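Local atomic coordinates of chromosomal replication initiator protein DnaA (Thermotoga maritima, PDB entry 2Z4S), a protein that binds ATP and the replication origin oriC to initiate and regulate chromosomal DNA replication in bacteria. Residues F134-V139 against V257-P262; F205-T210 against Q239-F244. All coordinates share one frame; numbering follows the deposited sequence.

Contact 1: F134-V139 against V257-P262; sequences FIYGGV and VAKLEP. With ADP (adenosine-5'-diphosphate), chain C.
I135 and L260 meet on one side of the contact. The branch CG2 of I135 lies 3.9 Å from CD1 of L260. A116 and L146, from helices 114-125 and 143-157, also touch L260. On the other side the Y136 ring lies against K259. CG of K259 sits over one face, 4.0 Å from the Y136 ring centroid, in a CH-pi contact. CG of Y136 stands between its backbone N and carbonyl carbon (chi1 81°), which swings the ring over to K259. The lysine chain runs on extended past the ring, and K259 CD comes 3.4 Å from Y136 OH. At its end K259 NZ forms a salt bridge to E261 OE1 within the segment; the hydrogen bond in it is weak.

The backbones run roughly parallel and join in a single bridge of Y136 with K259. Y136 N donates to A258 O (3.2 Å, 142° at the hydrogen). L260 N donates to Y136 O in a straighter bond (2.9 Å, 167°). Further on, G137 O accepts a bond from K143 NZ, and G138 and V139 line the ADP pocket beside the beta phosphate. Segment 257-262 thus runs beside strand 133-136, outermost of the four regular strands, consistent with the fifth-strand position of the AAA+ fold (order 5-1-4-3-2), just where that strand passes into the P-loop.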
loop_
_atom_site.group_PDB
_atom_site.type_symbol
_atom_site.label_atom_id
_atom_site.label_comp_id
_atom_site.label_asym_id
_atom_site.label_seq_id
_atom_site.Cartn_x
_atom_site.Cartn_y
_atom_site.Cartn_z
ATOM N N PHE A 134 1.053 -6.783 -9.618
ATOM C CA PHE A 134 1.007 -7.470 -8.342
ATOM C C PHE A 134 2.228 -7.100 -7.547
ATOM O O PHE A 134 3.292 -7.663 -7.752
ATOM C CB PHE A 134 0.970 -8.984 -8.541
ATOM C CG PHE A 134 0.819 -9.756 -7.263
ATOM C CD1 PHE A 134 1.918 -10.008 -6.450
ATOM C CD2 PHE A 134 -0.431 -10.211 -6.858
ATOM C CE1 PHE A 134 1.777 -10.705 -5.245
ATOM C CE2 PHE A 134 -0.588 -10.909 -5.657
ATOM C CZ PHE A 134 0.522 -11.157 -4.846
ATOM N N ILE A 135 2.069 -6.148 -6.638
ATOM C CA ILE A 135 3.162 -5.703 -5.797
ATOM C C ILE A 135 3.162 -6.499 -4.499
ATOM O O ILE A 135 2.110 -6.780 -3.942
ATOM C CB ILE A 135 3.015 -4.206 -5.472
ATOM C CG1 ILE A 135 2.952 -3.396 -6.770
ATOM C CG2 ILE A 135 4.177 -3.746 -4.609
ATOM C CD1 ILE A 135 2.842 -1.907 -6.556
ATOM N N TYR A 136 4.336 -6.863 -4.009
ATOM C CA TYR A 136 4.400 -7.622 -2.769
ATOM C C TYR A 136 5.670 -7.302 -1.983
ATOM O O TYR A 136 6.701 -6.953 -2.567
ATOM C CB TYR A 136 4.325 -9.130 -3.074
ATOM C CG TYR A 136 5.628 -9.782 -3.526
ATOM C CD1 TYR A 136 6.461 -10.433 -2.607
ATOM C CD2 TYR A 136 6.027 -9.755 -4.867
ATOM C CE1 TYR A 136 7.652 -11.042 -3.007
ATOM C CE2 TYR A 136 7.219 -10.358 -5.277
ATOM C CZ TYR A 136 8.025 -11.003 -4.336
ATOM O OH TYR A 136 9.199 -11.617 -4.724
ATOM N N GLY A 137 5.585 -7.431 -0.662
ATOM C CA GLY A 137 6.721 -7.168 0.199
ATOM C C GLY A 137 6.282 -7.195 1.647
ATOM O O GLY A 137 5.083 -7.135 1.930
ATOM N N GLY A 138 7.248 -7.277 2.560
ATOM C CA GLY A 138 6.948 -7.325 3.982
ATOM C C GLY A 138 6.138 -6.147 4.474
ATOM O O GLY A 138 5.710 -5.309 3.695
ATOM N N VAL A 139 5.923 -6.072 5.779
ATOM C CA VAL A 139 5.141 -4.969 6.344
ATOM C C VAL A 139 5.884 -3.639 6.267
ATOM O O VAL A 139 7.124 -3.592 6.262
ATOM C CB VAL A 139 4.793 -5.212 7.810
ATOM C CG1 VAL A 139 3.380 -4.831 8.045
ATOM C CG2 VAL A 139 5.045 -6.658 8.169
ATOM N N VAL A 257 4.824 -8.154 -11.845
ATOM C CA VAL A 257 4.971 -8.661 -10.494
ATOM C C VAL A 257 6.188 -8.064 -9.814
ATOM O O VAL A 257 7.240 -8.685 -9.806
ATOM C CB VAL A 257 5.143 -10.171 -10.518
ATOM C CG1 VAL A 257 5.300 -10.709 -9.110
ATOM C CG2 VAL A 257 3.962 -10.790 -11.220
ATOM N N ALA A 258 6.045 -6.879 -9.230
ATOM C CA ALA A 258 7.162 -6.226 -8.552
ATOM C C ALA A 258 7.314 -6.616 -7.077
ATOM O O ALA A 258 6.370 -7.068 -6.439
ATOM C CB ALA A 258 7.014 -4.728 -8.670
ATOM N N LYS A 259 8.517 -6.431 -6.542
ATOM C CA LYS A 259 8.814 -6.749 -5.141
ATOM C C LYS A 259 9.476 -5.580 -4.382
ATOM O O LYS A 259 10.443 -4.984 -4.862
ATOM C CB LYS A 259 9.742 -7.958 -5.068
ATOM C CG LYS A 259 10.242 -8.232 -3.676
ATOM C CD LYS A 259 11.359 -9.241 -3.675
ATOM C CE LYS A 259 11.797 -9.545 -2.260
ATOM N NZ LYS A 259 13.032 -10.365 -2.212
ATOM N N LEU A 260 8.960 -5.255 -3.203
ATOM C CA LEU A 260 9.536 -4.194 -2.392
ATOM C C LEU A 260 10.462 -4.835 -1.362
ATOM O O LEU A 260 10.174 -5.914 -0.864
ATOM C CB LEU A 260 8.433 -3.420 -1.672
ATOM C CG LEU A 260 7.557 -2.482 -2.508
ATOM C CD1 LEU A 260 6.317 -2.102 -1.746
ATOM C CD2 LEU A 260 8.320 -1.232 -2.846
ATOM N N GLU A 261 11.591 -4.197 -1.068
ATOM C CA GLU A 261 12.509 -4.707 -0.046
ATOM C C GLU A 261 12.856 -3.527 0.867
ATOM O O GLU A 261 12.812 -2.373 0.440
ATOM C CB GLU A 261 13.760 -5.330 -0.674
ATOM C CG GLU A 261 13.457 -6.574 -1.530
ATOM C CD GLU A 261 14.706 -7.395 -1.919
ATOM O OE1 GLU A 261 15.177 -8.227 -1.106
ATOM O OE2 GLU A 261 15.216 -7.213 -3.050
ATOM N N PRO A 262 13.190 -3.795 2.140
ATOM C CA PRO A 262 13.519 -2.699 3.056
ATOM C C PRO A 262 14.628 -1.796 2.522
ATOM O O PRO A 262 15.540 -2.256 1.831
ATOM C CB PRO A 262 13.902 -3.432 4.336
ATOM C CG PRO A 262 14.551 -4.650 3.820
ATOM C CD PRO A 262 13.626 -5.081 2.703
HETATM P PB ADP C . 2.767 -1.512 3.903
HETATM O O1B ADP C . 3.086 -1.509 2.470
HETATM O O2B ADP C . 3.379 -2.819 4.565
HETATM O O3B ADP C . 1.170 -1.469 4.121
HETATM P PA ADP C . 2.915 1.138 4.061
HETATM O O1A ADP C . 3.169 1.269 2.614
HETATM O O2A ADP C . 1.339 1.282 4.309
HETATM O O3A ADP C . 3.443 -0.278 4.644
HETATM O "O5'" ADP C . 3.689 2.242 4.912
HETATM C "C5'" ADP C . 3.247 3.458 4.396
HETATM C "C4'" ADP C . 3.860 4.622 5.123
HETATM O "O4'" ADP C . 5.293 4.566 5.065
HETATM C "C3'" ADP C . 3.333 5.864 4.428
HETATM O "O3'" ADP C . 2.587 6.695 5.323
HETATM C "C2'" ADP C . 4.552 6.557 3.846
HETATM O "O2'" ADP C . 4.649 7.913 4.332
HETATM C "C1'" ADP C . 5.758 5.687 4.282
HETATM N N9 ADP C . 6.561 5.216 3.142
HETATM C C8 ADP C . 6.647 3.941 2.661
HETATM N N7 ADP C . 7.468 3.891 1.654
HETATM C C5 ADP C . 7.957 5.125 1.430
HETATM C C6 ADP C . 8.869 5.689 0.504
HETATM N N6 ADP C . 9.482 4.896 -0.444
HETATM N N1 ADP C . 9.131 7.011 0.572
HETATM C C2 ADP C . 8.549 7.790 1.484
HETATM N N3 ADP C . 7.691 7.295 2.373
HETATM C C4 ADP C . 7.372 5.991 2.378
#

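Contact 2: F205-T210 against Q239-F244; sequences FLIGKT and QKLSEF
The F244 ring fits against L206 and I207. Its CZ lies 3.7 Å from CB of L206, and its CE1 lies 3.8 Å from CG1 of I207. This joins two loops of the AAA+ fold at one end of its parallel sheet. Segment 205-210 follows strand 197-201, and segment 239-244 follows strand 229-234, its neighbour in the sheet.

The I207 and F244 side chains cross at about a right angle. CG1 of I207 sits beside the backbone N (chi1 -62°), and this brings it to the ring. The backbone N of I207 comes to the ring edge, near the ring plane, 3.5 Å from F244 CE1. From F244's own segment, S242 O lies at the ring edge, in the plane, and L241 CD1 lies over the centre of one face, 3.7 Å above the F244 plane. Helix 246-253 adds V249 and F252 to the surroundings of F244.

The polar part lies beside this packing. Q213 NE2, from helix 210-224, is hydrogen-bonded to both L206 O and E243 O and so ties the two loops to that helix. The E243 side chain extends along G208, with E243 OE1 3.4 Å from G208 CA. G208 N donates a weak but nearly straight bond to E243 O (3.3 Å, 177° at the hydrogen).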
loop_
_atom_site.group_PDB
_atom_site.type_symbol
_atom_site.label_atom_id
_atom_site.label_comp_id
_atom_site.label_asym_id
_atom_site.label_seq_id
_atom_site.Cartn_x
_atom_site.Cartn_y
_atom_site.Cartn_z
ATOM N N PHE A 205 -5.347 -11.724 3.187
ATOM C CA PHE A 205 -6.496 -11.836 4.060
ATOM C C PHE A 205 -7.437 -12.899 3.537
ATOM O O PHE A 205 -8.271 -13.402 4.273
ATOM C CB PHE A 205 -7.233 -10.508 4.124
ATOM C CG PHE A 205 -8.329 -10.488 5.123
ATOM C CD1 PHE A 205 -8.042 -10.421 6.479
ATOM C CD2 PHE A 205 -9.659 -10.554 4.717
ATOM C CE1 PHE A 205 -9.068 -10.414 7.428
ATOM C CE2 PHE A 205 -10.694 -10.551 5.653
ATOM C CZ PHE A 205 -10.397 -10.479 7.013
ATOM N N LEU A 206 -7.290 -13.230 2.259
ATOM C CA LEU A 206 -8.119 -14.227 1.606
ATOM C C LEU A 206 -7.590 -15.657 1.719
ATOM O O LEU A 206 -8.130 -16.579 1.107
ATOM C CB LEU A 206 -8.317 -13.845 0.140
ATOM C CG LEU A 206 -9.430 -12.818 -0.072
ATOM C CD1 LEU A 206 -9.291 -11.681 0.930
ATOM C CD2 LEU A 206 -9.395 -12.308 -1.493
ATOM N N ILE A 207 -6.532 -15.843 2.499
ATOM C CA ILE A 207 -5.980 -17.175 2.709
ATOM C C ILE A 207 -7.038 -18.011 3.430
ATOM O O ILE A 207 -7.545 -17.620 4.484
ATOM C CB ILE A 207 -4.725 -17.111 3.579
ATOM C CG1 ILE A 207 -3.658 -16.298 2.863
ATOM C CG2 ILE A 207 -4.213 -18.502 3.863
ATOM C CD1 ILE A 207 -2.454 -16.026 3.716
ATOM N N GLY A 208 -7.373 -19.162 2.857
ATOM C CA GLY A 208 -8.380 -20.009 3.469
ATOM C C GLY A 208 -9.769 -19.612 3.005
ATOM O O GLY A 208 -10.620 -20.458 2.762
ATOM N N LYS A 209 -9.997 -18.315 2.865
ATOM C CA LYS A 209 -11.291 -17.817 2.428
ATOM C C LYS A 209 -11.591 -18.225 0.983
ATOM O O LYS A 209 -11.875 -17.363 0.151
ATOM C CB LYS A 209 -11.301 -16.293 2.544
ATOM C CG LYS A 209 -10.561 -15.777 3.762
ATOM C CD LYS A 209 -11.294 -16.075 5.058
ATOM C CE LYS A 209 -10.402 -15.806 6.266
ATOM N NZ LYS A 209 -11.104 -15.960 7.569
ATOM N N THR A 210 -11.548 -19.524 0.683
ATOM C CA THR A 210 -11.805 -19.987 -0.691
ATOM C C THR A 210 -13.155 -19.541 -1.243
ATOM O O THR A 210 -13.356 -19.519 -2.462
ATOM C CB THR A 210 -11.686 -21.542 -0.843
ATOM O OG1 THR A 210 -12.461 -22.192 0.172
ATOM C CG2 THR A 210 -10.217 -21.984 -0.752
ATOM N N GLN A 239 3.350 -17.271 -5.523
ATOM C CA GLN A 239 3.707 -18.642 -5.190
ATOM C C GLN A 239 3.734 -18.981 -3.704
ATOM O O GLN A 239 3.529 -20.131 -3.334
ATOM C CB GLN A 239 5.055 -19.004 -5.821
ATOM C CG GLN A 239 4.989 -19.167 -7.332
ATOM C CD GLN A 239 3.767 -19.965 -7.769
ATOM O OE1 GLN A 239 3.477 -21.032 -7.221
ATOM N NE2 GLN A 239 3.044 -19.447 -8.759
ATOM N N LYS A 240 3.975 -17.999 -2.846
ATOM C CA LYS A 240 4.037 -18.289 -1.422
ATOM C C LYS A 240 2.739 -18.032 -0.650
ATOM O O LYS A 240 2.746 -17.997 0.583
ATOM C CB LYS A 240 5.193 -17.518 -0.790
ATOM C CG LYS A 240 6.232 -18.401 -0.108
ATOM C CD LYS A 240 6.965 -19.305 -1.097
ATOM C CE LYS A 240 8.125 -20.068 -0.428
ATOM N NZ LYS A 240 7.715 -21.029 0.653
ATOM N N LEU A 241 1.632 -17.863 -1.373
ATOM C CA LEU A 241 0.330 -17.645 -0.748
ATOM C C LEU A 241 -0.362 -18.971 -0.388
ATOM O O LEU A 241 -0.969 -19.631 -1.244
ATOM C CB LEU A 241 -0.590 -16.846 -1.673
ATOM C CG LEU A 241 -0.559 -15.319 -1.654
ATOM C CD1 LEU A 241 -1.707 -14.794 -2.496
ATOM C CD2 LEU A 241 -0.692 -14.809 -0.238
ATOM N N SER A 242 -0.284 -19.343 0.889
ATOM C CA SER A 242 -0.892 -20.579 1.382
ATOM C C SER A 242 -2.411 -20.579 1.201
ATOM O O SER A 242 -3.051 -19.522 1.246
ATOM C CB SER A 242 -0.583 -20.768 2.868
ATOM O OG SER A 242 -1.624 -20.243 3.674
ATOM N N GLU A 243 -2.976 -21.776 1.014
ATOM C CA GLU A 243 -4.418 -21.964 0.838
ATOM C C GLU A 243 -4.987 -21.014 -0.211
ATOM O O GLU A 243 -5.881 -20.210 0.069
ATOM C CB GLU A 243 -5.145 -21.780 2.180
ATOM C CG GLU A 243 -4.676 -22.752 3.254
ATOM C CD GLU A 243 -5.435 -22.621 4.565
ATOM O OE1 GLU A 243 -6.673 -22.760 4.558
ATOM O OE2 GLU A 243 -4.790 -22.390 5.609
ATOM N N PHE A 244 -4.465 -21.119 -1.425
ATOM C CA PHE A 244 -4.918 -20.260 -2.503
ATOM C C PHE A 244 -5.166 -20.999 -3.822
ATOM O O PHE A 244 -4.300 -21.722 -4.328
ATOM C CB PHE A 244 -3.899 -19.130 -2.725
ATOM C CG PHE A 244 -4.417 -17.764 -2.369
ATOM C CD1 PHE A 244 -4.535 -17.375 -1.042
ATOM C CD2 PHE A 244 -4.822 -16.882 -3.367
ATOM C CE1 PHE A 244 -5.053 -16.127 -0.715
ATOM C CE2 PHE A 244 -5.339 -15.637 -3.054
ATOM C CZ PHE A 244 -5.457 -15.256 -1.728
#

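Contacts 1 and 2 lie in the same AAA+ domain but do not touch. Their centres are about 17 Å apart, and their nearest atoms are about 5 Å apart. Helix 246-253 connects them: F252 meets the ring of F134 in contact 1 and is also touched by L241 and F244 in contact 2. In sequence, both segments of contact 2 fall between the two segments of contact 1. Contact 1 borders the nucleotide directly, with G138 and V139 in the ADP pocket and the L260 side chain about 9 Å from the magnesium ion. Contact 2 is more remote: the L206 side chain is about 13 Å from magnesium, and that of L241 about 14 Å from ADP.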